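PDB 3BJK: acyl-CoA thioester hydrolase HI0827 from Haemophilus influenzae Rd KW20, which hydrolyses acyl-coenzyme A thioesters of broad range, probably including long-chain fatty acyl-CoAs, as a hexameric hotdog-fold enzyme built as a trimer of dimers. Local coordinates for residues L16-L21 / M39-M44; G45-A50 / F119-V124; V100-V103 / G109-Y112. The protein carries 1 engineered substitution. All blocks are in the same frame, centred on the assembly; numbering follows the deposited sequence.

Contact 1 of 3, residues L16-L21 / M39-M44; sequences LLLRTL and MSQMAM. Engineered in segment 39-44: Ala43 (natural residue Asp). With EDO (1,2-ethanediol), chain B.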
loop_
_atom_site.group_PDB
_atom_site.type_symbol
_atom_site.label_atom_id
_atom_site.label_comp_id
_atom_site.label_asym_id
_atom_site.label_seq_id
_atom_site.Cartn_x
_atom_site.Cartn_y
_atom_site.Cartn_z
ATOM N N LEU C 16 -6.513 -24.995 -6.957
ATOM C CA LEU C 16 -5.682 -23.942 -6.422
ATOM C C LEU C 16 -6.153 -22.651 -7.086
ATOM O O LEU C 16 -6.195 -22.545 -8.301
ATOM C CB LEU C 16 -4.212 -24.175 -6.668
ATOM C CG LEU C 16 -3.262 -23.063 -6.162
ATOM C CD1 LEU C 16 -3.141 -23.097 -4.676
ATOM C CD2 LEU C 16 -1.932 -23.327 -6.748
ATOM N N LEU C 17 -6.545 -21.718 -6.254
ATOM C CA LEU C 17 -7.011 -20.419 -6.687
ATOM C C LEU C 17 -5.894 -19.364 -6.734
ATOM O O LEU C 17 -5.761 -18.603 -7.709
ATOM C CB LEU C 17 -8.081 -19.925 -5.750
ATOM C CG LEU C 17 -9.240 -20.884 -5.476
ATOM C CD1 LEU C 17 -10.063 -20.371 -4.347
ATOM C CD2 LEU C 17 -10.069 -21.084 -6.752
ATOM N N LEU C 18 -5.114 -19.327 -5.650
ATOM C CA LEU C 18 -4.145 -18.291 -5.425
ATOM C C LEU C 18 -3.025 -18.843 -4.615
ATOM O O LEU C 18 -3.244 -19.716 -3.793
ATOM C CB LEU C 18 -4.680 -17.147 -4.589
ATOM C CG LEU C 18 -5.717 -16.147 -5.073
ATOM C CD1 LEU C 18 -5.900 -15.135 -3.938
ATOM C CD2 LEU C 18 -5.275 -15.473 -6.323
ATOM N N ARG C 19 -1.838 -18.295 -4.841
ATOM C CA ARG C 19 -0.636 -18.660 -4.106
ATOM C C ARG C 19 0.279 -17.439 -3.987
ATOM O O ARG C 19 0.644 -16.814 -4.998
ATOM C CB ARG C 19 0.134 -19.782 -4.784
ATOM C CG ARG C 19 1.217 -20.403 -3.898
ATOM C CD ARG C 19 1.638 -21.740 -4.475
ATOM N NE ARG C 19 2.504 -22.577 -3.643
ATOM C CZ ARG C 19 3.810 -22.767 -3.777
ATOM N NH1 ARG C 19 4.537 -22.115 -4.672
ATOM N NH2 ARG C 19 4.423 -23.612 -2.961
ATOM N N THR C 20 0.711 -17.168 -2.766
ATOM C CA THR C 20 1.500 -15.983 -2.483
ATOM C C THR C 20 2.376 -16.148 -1.211
ATOM O O THR C 20 2.319 -17.154 -0.553
ATOM C CB THR C 20 0.660 -14.683 -2.471
ATOM O OG1 THR C 20 1.534 -13.578 -2.606
ATOM C CG2 THR C 20 -0.156 -14.482 -1.242
ATOM N N LEU C 21 3.193 -15.152 -0.910
ATOM C CA LEU C 21 4.014 -15.156 0.292
ATOM C C LEU C 21 3.450 -14.126 1.280
ATOM O O LEU C 21 3.161 -12.985 0.906
ATOM C CB LEU C 21 5.451 -14.808 -0.055
ATOM C CG LEU C 21 6.419 -15.127 1.101
ATOM C CD1 LEU C 21 6.734 -16.599 1.122
ATOM C CD2 LEU C 21 7.683 -14.324 1.015
ATOM N N MET C 39 -8.931 -12.496 4.460
ATOM C CA MET C 39 -10.261 -12.339 3.835
ATOM C C MET C 39 -10.204 -11.864 2.383
ATOM O O MET C 39 -10.962 -12.391 1.521
ATOM C CB MET C 39 -11.102 -11.375 4.672
ATOM C CG MET C 39 -11.422 -11.917 6.061
ATOM S SD MET C 39 -12.673 -10.968 6.967
ATOM C CE MET C 39 -11.793 -9.645 7.554
ATOM N N SER C 40 -9.334 -10.875 2.113
ATOM C CA SER C 40 -9.102 -10.337 0.773
ATOM C C SER C 40 -8.562 -11.379 -0.166
ATOM O O SER C 40 -9.031 -11.464 -1.317
ATOM C CB SER C 40 -8.129 -9.162 0.798
ATOM O OG SER C 40 -8.680 -8.090 1.492
ATOM N N GLN C 41 -7.587 -12.182 0.309
ATOM C CA GLN C 41 -7.023 -13.298 -0.499
ATOM C C GLN C 41 -8.133 -14.297 -0.845
ATOM O O GLN C 41 -8.288 -14.696 -1.983
ATOM C CB GLN C 41 -5.887 -14.027 0.276
ATOM C CG GLN C 41 -4.645 -13.259 0.368
ATOM C CD GLN C 41 -3.942 -13.062 -0.974
ATOM O OE1 GLN C 41 -3.857 -11.961 -1.408
ATOM N NE2 GLN C 41 -3.504 -14.145 -1.656
ATOM N N MET C 42 -8.930 -14.693 0.140
ATOM C CA MET C 42 -10.080 -15.605 -0.100
ATOM C C MET C 42 -11.048 -15.018 -1.088
ATOM O O MET C 42 -11.463 -15.714 -1.985
ATOM C CB MET C 42 -10.799 -15.954 1.193
ATOM C CG MET C 42 -9.922 -16.771 2.196
ATOM S SD MET C 42 -10.846 -17.487 3.566
ATOM C CE MET C 42 -11.152 -16.044 4.531
ATOM N N ALA C 43 -11.347 -13.717 -0.940
ATOM C CA ALA C 43 -12.243 -13.005 -1.846
ATOM C C ALA C 43 -11.764 -12.975 -3.303
ATOM O O ALA C 43 -12.572 -13.212 -4.280
ATOM C CB ALA C 43 -12.421 -11.599 -1.363
ATOM N N MET C 44 -10.485 -12.637 -3.465
ATOM C CA MET C 44 -9.871 -12.570 -4.761
ATOM C C MET C 44 -9.801 -13.940 -5.418
ATOM O O MET C 44 -10.183 -14.095 -6.605
ATOM C CB MET C 44 -8.488 -11.956 -4.611
ATOM C CG MET C 44 -7.588 -12.030 -5.785
ATOM S SD MET C 44 -6.152 -10.937 -5.594
ATOM C CE MET C 44 -6.775 -9.556 -4.748
HETATM C C1 EDO B . 6.515 -24.451 -6.452
HETATM O O1 EDO B . 6.957 -23.583 -5.390
HETATM C C2 EDO B . 5.617 -25.609 -5.966
HETATM O O2 EDO B . 6.116 -26.258 -4.776
#
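Leu18 reaches from strand 16-21 to Gln41 and Met44, and its two methyls do the touching. Its CB points toward helix 39-44, and CG, anti to the carbonyl carbon (chi1 -70°), carries the branch on toward the helix so that the methyls make the contact. The branch then divides. Leu18 CD1 meets the backbone at Gln41 O (3.1 Å) and the side chain at Gln41 NE2 (3.5 Å). Leu18 CD1 also lies 4.0 Å from Met44 CG. Leu18 CD2 brushes that same Met44 CG at 4.2 Å, the two side chains crossing at about a right angle. Gln41 folds back at chi2 (-67°), which carries its amide toward the strand until Gln41 NE2 stands 3.4 Å from Thr20 CG2. The intervening Arg19 points away: its NH1 donates to O1 of a 1,2-ethanediol at 2.9 Å, and its NH2 forms a salt bridge with Glu52 of the second subunit. Leu17 and Leu18 together face Cys80 in a classic beta bulge. The local axes of 16-21 and 39-44 come within 8.4 Å at 140°. Strand 15-21 is outermost in this chain's sheet, and backbone bonds from Arg19 continue to the second subunit. Such packing of a curved antiparallel sheet around a central helix is the hallmark of the hotdog fold.

Contact 2 of 3, residues G45-A50 / F119-V124; sequences GGAILA and FTFVAV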
loop_
_atom_site.group_PDB
_atom_site.type_symbol
_atom_site.label_atom_id
_atom_site.label_comp_id
_atom_site.label_asym_id
_atom_site.label_seq_id
_atom_site.Cartn_x
_atom_site.Cartn_y
_atom_site.Cartn_z
ATOM N N GLY C 45 -9.343 -14.930 -4.639
ATOM C CA GLY C 45 -9.254 -16.290 -5.113
ATOM C C GLY C 45 -10.586 -16.870 -5.510
ATOM O O GLY C 45 -10.786 -17.347 -6.617
ATOM N N GLY C 46 -11.531 -16.806 -4.581
ATOM C CA GLY C 46 -12.906 -17.255 -4.850
ATOM C C GLY C 46 -13.521 -16.654 -6.092
ATOM O O GLY C 46 -14.117 -17.368 -6.907
ATOM N N ALA C 47 -13.300 -15.354 -6.269
ATOM C CA ALA C 47 -13.810 -14.605 -7.439
ATOM C C ALA C 47 -13.236 -15.050 -8.755
ATOM O O ALA C 47 -13.975 -15.044 -9.789
ATOM C CB ALA C 47 -13.550 -13.137 -7.262
ATOM N N ILE C 48 -11.969 -15.428 -8.764
ATOM C CA ILE C 48 -11.313 -15.950 -9.985
ATOM C C ILE C 48 -12.102 -17.176 -10.489
ATOM O O ILE C 48 -12.433 -17.267 -11.646
ATOM C CB ILE C 48 -9.811 -16.320 -9.760
ATOM C CG1 ILE C 48 -8.940 -15.052 -9.590
ATOM C CG2 ILE C 48 -9.264 -17.114 -10.940
ATOM C CD1 ILE C 48 -7.447 -15.310 -9.185
ATOM N N LEU C 49 -12.354 -18.115 -9.587
ATOM C CA LEU C 49 -13.065 -19.344 -9.902
ATOM C C LEU C 49 -14.536 -19.041 -10.347
ATOM O O LEU C 49 -15.024 -19.576 -11.346
ATOM C CB LEU C 49 -13.039 -20.280 -8.719
ATOM C CG LEU C 49 -13.141 -21.814 -9.010
ATOM C CD1 LEU C 49 -13.921 -22.503 -7.959
ATOM C CD2 LEU C 49 -13.592 -22.243 -10.410
ATOM N N ALA C 50 -15.195 -18.131 -9.636
ATOM C CA ALA C 50 -16.505 -17.650 -10.085
ATOM C C ALA C 50 -16.450 -17.029 -11.472
ATOM O O ALA C 50 -17.308 -17.333 -12.288
ATOM C CB ALA C 50 -17.106 -16.676 -9.114
ATOM N N PHE C 119 -18.307 -18.445 0.158
ATOM C CA PHE C 119 -18.618 -17.222 -0.577
ATOM C C PHE C 119 -19.721 -17.516 -1.536
ATOM O O PHE C 119 -19.794 -18.613 -2.073
ATOM C CB PHE C 119 -17.429 -16.753 -1.431
ATOM C CG PHE C 119 -16.370 -15.995 -0.657
ATOM C CD1 PHE C 119 -15.456 -16.663 0.150
ATOM C CD2 PHE C 119 -16.251 -14.626 -0.793
ATOM C CE1 PHE C 119 -14.525 -15.943 0.872
ATOM C CE2 PHE C 119 -15.343 -13.940 -0.118
ATOM C CZ PHE C 119 -14.463 -14.588 0.726
ATOM N N THR C 120 -20.544 -16.516 -1.771
ATOM C CA THR C 120 -21.514 -16.499 -2.871
ATOM C C THR C 120 -21.264 -15.277 -3.789
ATOM O O THR C 120 -21.241 -14.112 -3.351
ATOM C CB THR C 120 -22.990 -16.454 -2.355
ATOM O OG1 THR C 120 -23.171 -17.392 -1.286
ATOM C CG2 THR C 120 -23.975 -16.655 -3.499
ATOM N N PHE C 121 -21.162 -15.568 -5.077
ATOM C CA PHE C 121 -20.956 -14.577 -6.108
ATOM C C PHE C 121 -22.137 -14.565 -7.036
ATOM O O PHE C 121 -22.844 -15.544 -7.144
ATOM C CB PHE C 121 -19.732 -14.962 -6.946
ATOM C CG PHE C 121 -18.486 -15.103 -6.134
ATOM C CD1 PHE C 121 -17.684 -13.993 -5.885
ATOM C CD2 PHE C 121 -18.154 -16.308 -5.570
ATOM C CE1 PHE C 121 -16.566 -14.078 -5.141
ATOM C CE2 PHE C 121 -17.004 -16.406 -4.777
ATOM C CZ PHE C 121 -16.204 -15.279 -4.585
ATOM N N VAL C 122 -22.341 -13.443 -7.713
ATOM C CA VAL C 122 -23.363 -13.339 -8.723
ATOM C C VAL C 122 -22.726 -12.765 -9.999
ATOM O O VAL C 122 -22.014 -11.772 -9.946
ATOM C CB VAL C 122 -24.567 -12.492 -8.222
ATOM C CG1 VAL C 122 -25.597 -12.306 -9.315
ATOM C CG2 VAL C 122 -25.179 -13.178 -6.992
ATOM N N ALA C 123 -22.919 -13.479 -11.093
ATOM C CA ALA C 123 -22.605 -13.020 -12.429
ATOM C C ALA C 123 -23.366 -11.716 -12.788
ATOM O O ALA C 123 -24.573 -11.606 -12.580
ATOM C CB ALA C 123 -22.963 -14.118 -13.415
ATOM N N VAL C 124 -22.621 -10.729 -13.295
ATOM C CA VAL C 124 -23.125 -9.399 -13.582
ATOM C C VAL C 124 -22.678 -8.923 -14.966
ATOM O O VAL C 124 -21.668 -9.377 -15.503
ATOM C CB VAL C 124 -22.694 -8.321 -12.534
ATOM C CG1 VAL C 124 -23.356 -8.589 -11.186
ATOM C CG2 VAL C 124 -21.191 -8.201 -12.368
#
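Phe121, on strand 119-123, places its ring against Gly46, Ala47 and Ala50 of helix 45-50. This is helix-on-sheet packing inside the hotdog fold, where the sheet wraps the long helix. The local axes approach to 9.2 Å and run in broadly the same direction, 42° apart, and the closest pair of CA atoms is Ala50 with Phe121, 6.7 Å apart.

The first kind of interaction is CH-pi. Ala50 CB sits over one face of the Phe121 ring, 4.0 Å from its centroid and 29° off the normal. It is displaced toward the root of the ring, since Ala50 CB is 3.6 Å from Phe121 CG. The first torsion of Phe121 (chi1 -58°) sets CG anti to its carbonyl carbon and lays the ring along the helix, under the turn that links Gly46 to Ala50.

Apolar packing adds a second methyl: Ala47 CB lies 3.8 Å from Phe121 CE1, farther out on the ring. Small residues therefore meet the ring both near its base and toward its far end.

The third kind joins ring carbons to helix backbone. Gly46 brings no side chain between the ring and its own peptide, so the aromatic tip can approach the main chain closely, though obliquely. Beyond the two segments, Ile94 on strand 91-101 touches both Ala50 and Phe121, and Thr60 on strand 58-68 also packs on Phe121; the ring thus lies between the helix and the neighbouring strands.

Gly46 O, which accepts the hydrogen bond from Ala50 N, is 3.7 Å from Phe121 CE2. At the ring's tip, Phe121 CZ lies 3.4 Å from Ala47 N and equally 3.4 Å from Gly46 C, the two atoms of one peptide bond.

Contact 3 of 3, residues V100-V103 / G109-Y112; sequences VKKV and GERY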
loop_
_atom_site.group_PDB
_atom_site.type_symbol
_atom_site.label_atom_id
_atom_site.label_comp_id
_atom_site.label_asym_id
_atom_site.label_seq_id
_atom_site.Cartn_x
_atom_site.Cartn_y
_atom_site.Cartn_z
ATOM N N VAL C 100 -1.334 -22.955 4.533
ATOM C CA VAL C 100 0.040 -22.469 4.642
ATOM C C VAL C 100 1.031 -23.626 4.445
ATOM O O VAL C 100 0.765 -24.785 4.804
ATOM C CB VAL C 100 0.260 -21.803 6.045
ATOM C CG1 VAL C 100 1.665 -21.834 6.491
ATOM C CG2 VAL C 100 -0.330 -20.371 6.078
ATOM N N LYS C 101 2.182 -23.285 3.871
ATOM C CA LYS C 101 3.365 -24.157 3.823
ATOM C C LYS C 101 4.582 -23.434 4.417
ATOM O O LYS C 101 4.894 -22.301 4.007
ATOM C CB LYS C 101 3.644 -24.559 2.365
ATOM C CG LYS C 101 4.811 -25.539 2.144
ATOM C CD LYS C 101 5.042 -25.742 0.625
ATOM C CE LYS C 101 6.055 -26.754 0.297
ATOM N NZ LYS C 101 6.198 -27.031 -1.168
ATOM N N LYS C 102 5.240 -24.083 5.385
ATOM C CA LYS C 102 6.477 -23.595 5.990
ATOM C C LYS C 102 7.649 -23.986 5.084
ATOM O O LYS C 102 7.971 -25.171 4.945
ATOM C CB LYS C 102 6.746 -24.252 7.365
ATOM C CG LYS C 102 5.641 -24.150 8.402
ATOM C CD LYS C 102 5.240 -22.735 8.604
ATOM C CE LYS C 102 5.046 -22.393 10.074
ATOM N NZ LYS C 102 4.744 -20.923 10.216
ATOM N N VAL C 103 8.294 -22.980 4.506
ATOM C CA VAL C 103 9.461 -23.181 3.606
ATOM C C VAL C 103 10.756 -22.597 4.169
ATOM O O VAL C 103 11.852 -23.064 3.804
ATOM C CB VAL C 103 9.202 -22.592 2.188
ATOM C CG1 VAL C 103 7.977 -23.257 1.544
ATOM C CG2 VAL C 103 8.970 -21.065 2.248
ATOM N N GLY C 109 8.428 -27.574 5.457
ATOM C CA GLY C 109 7.620 -28.545 4.724
ATOM C C GLY C 109 6.244 -28.783 5.327
ATOM O O GLY C 109 5.341 -29.213 4.621
ATOM N N GLU C 110 6.080 -28.503 6.620
ATOM C CA GLU C 110 4.764 -28.570 7.272
ATOM C C GLU C 110 3.674 -27.745 6.559
ATOM O O GLU C 110 3.903 -26.578 6.192
ATOM C CB GLU C 110 4.886 -28.142 8.753
ATOM C CG GLU C 110 3.544 -28.071 9.478
ATOM C CD GLU C 110 3.660 -27.810 10.972
ATOM O OE1 GLU C 110 3.885 -26.633 11.370
ATOM O OE2 GLU C 110 3.479 -28.783 11.742
ATOM N N ARG C 111 2.490 -28.347 6.384
ATOM C CA ARG C 111 1.342 -27.674 5.768
ATOM C C ARG C 111 0.077 -27.902 6.587
ATOM O O ARG C 111 -0.135 -29.003 7.112
ATOM C CB ARG C 111 1.054 -28.145 4.329
ATOM C CG ARG C 111 2.279 -28.367 3.459
ATOM C CD ARG C 111 1.929 -28.893 2.051
ATOM N NE ARG C 111 3.047 -29.695 1.524
ATOM C CZ ARG C 111 3.705 -29.488 0.375
ATOM N NH1 ARG C 111 3.383 -28.496 -0.466
ATOM N NH2 ARG C 111 4.705 -30.290 0.058
ATOM N N TYR C 112 -0.753 -26.868 6.699
ATOM C CA TYR C 112 -2.044 -26.999 7.358
ATOM C C TYR C 112 -3.025 -25.886 7.021
ATOM O O TYR C 112 -2.634 -24.835 6.508
ATOM C CB TYR C 112 -1.863 -27.096 8.871
ATOM C CG TYR C 112 -1.038 -25.984 9.419
ATOM C CD1 TYR C 112 -1.594 -24.754 9.738
ATOM C CD2 TYR C 112 0.313 -26.154 9.597
ATOM C CE1 TYR C 112 -0.811 -23.739 10.249
ATOM C CE2 TYR C 112 1.108 -25.156 10.080
ATOM C CZ TYR C 112 0.559 -23.951 10.425
ATOM O OH TYR C 112 1.418 -22.973 10.928
#
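Val100 and Tyr112 form an antiparallel hydrogen-bonded pair (Val100 N to Tyr112 O 3.0 Å at 170°, Tyr112 N to Val100 O 3.2 Å), Lys101 and Arg111 follow as a non-hydrogen-bonded pair, and Lys102 N then donates to Glu110 O at 2.9 Å, while the bond from Gly109 N to Lys102 O is modelled so short that its length is doubtful.

Lys101 and Arg111 run side by side on the same face of the hairpin. The extended Lys101 chain (chi1 -177°) runs beside the Arg111 chain, which brings Lys101 CE over one face of the guanidinium, 3.3 Å from Arg111 NH1. Lys101 NZ is likewise 3.3 Å from Arg111 NH1, two donors that do not bond to each other; Lys101 NZ is instead salt-bridged to Glu52 of the second subunit. Lys102 bends at chi2 (-54°) and crosses Tyr112, with Lys102 CE 3.8 Å from Tyr112 OH; its NZ pairs with Asp76.

The main chain thus closes the hairpin of strands 91-101 and 111-123, while the lysine ammonium groups serve separate carboxylates. Glu52 of the neighbouring chain probably offsets the positive charge gathered near Lys101.

How the contacts relate
Contacts 1 and 2 lie in series on helix 35-54, their centres 13 Å apart. Leu18 CD1 of contact 1 touches Gly45 N of contact 2 at 3.5 Å, and N of the engineered Ala43 (natural Asp) lies 3.6 Å from Phe119 CZ: successive turns of one helix serve both contacts, with Gln41 and Met44 meeting strand 15-21 and Ala43 beside Phe119 of strand 111-123. Contact 3, nested in the loop closed by contact 2, is remote from it: centres 27 Å and nearest atoms about 14 Å apart. It reaches contact 1 through Arg19 NH2 and Lys101 CD, 4.2 Å apart. Their common partner, Glu52 of the second subunit, also holds the ethanediol, probably from the crystallisation liquor, through OE1; contacts 1 and 3 thus meet at one subunit interface.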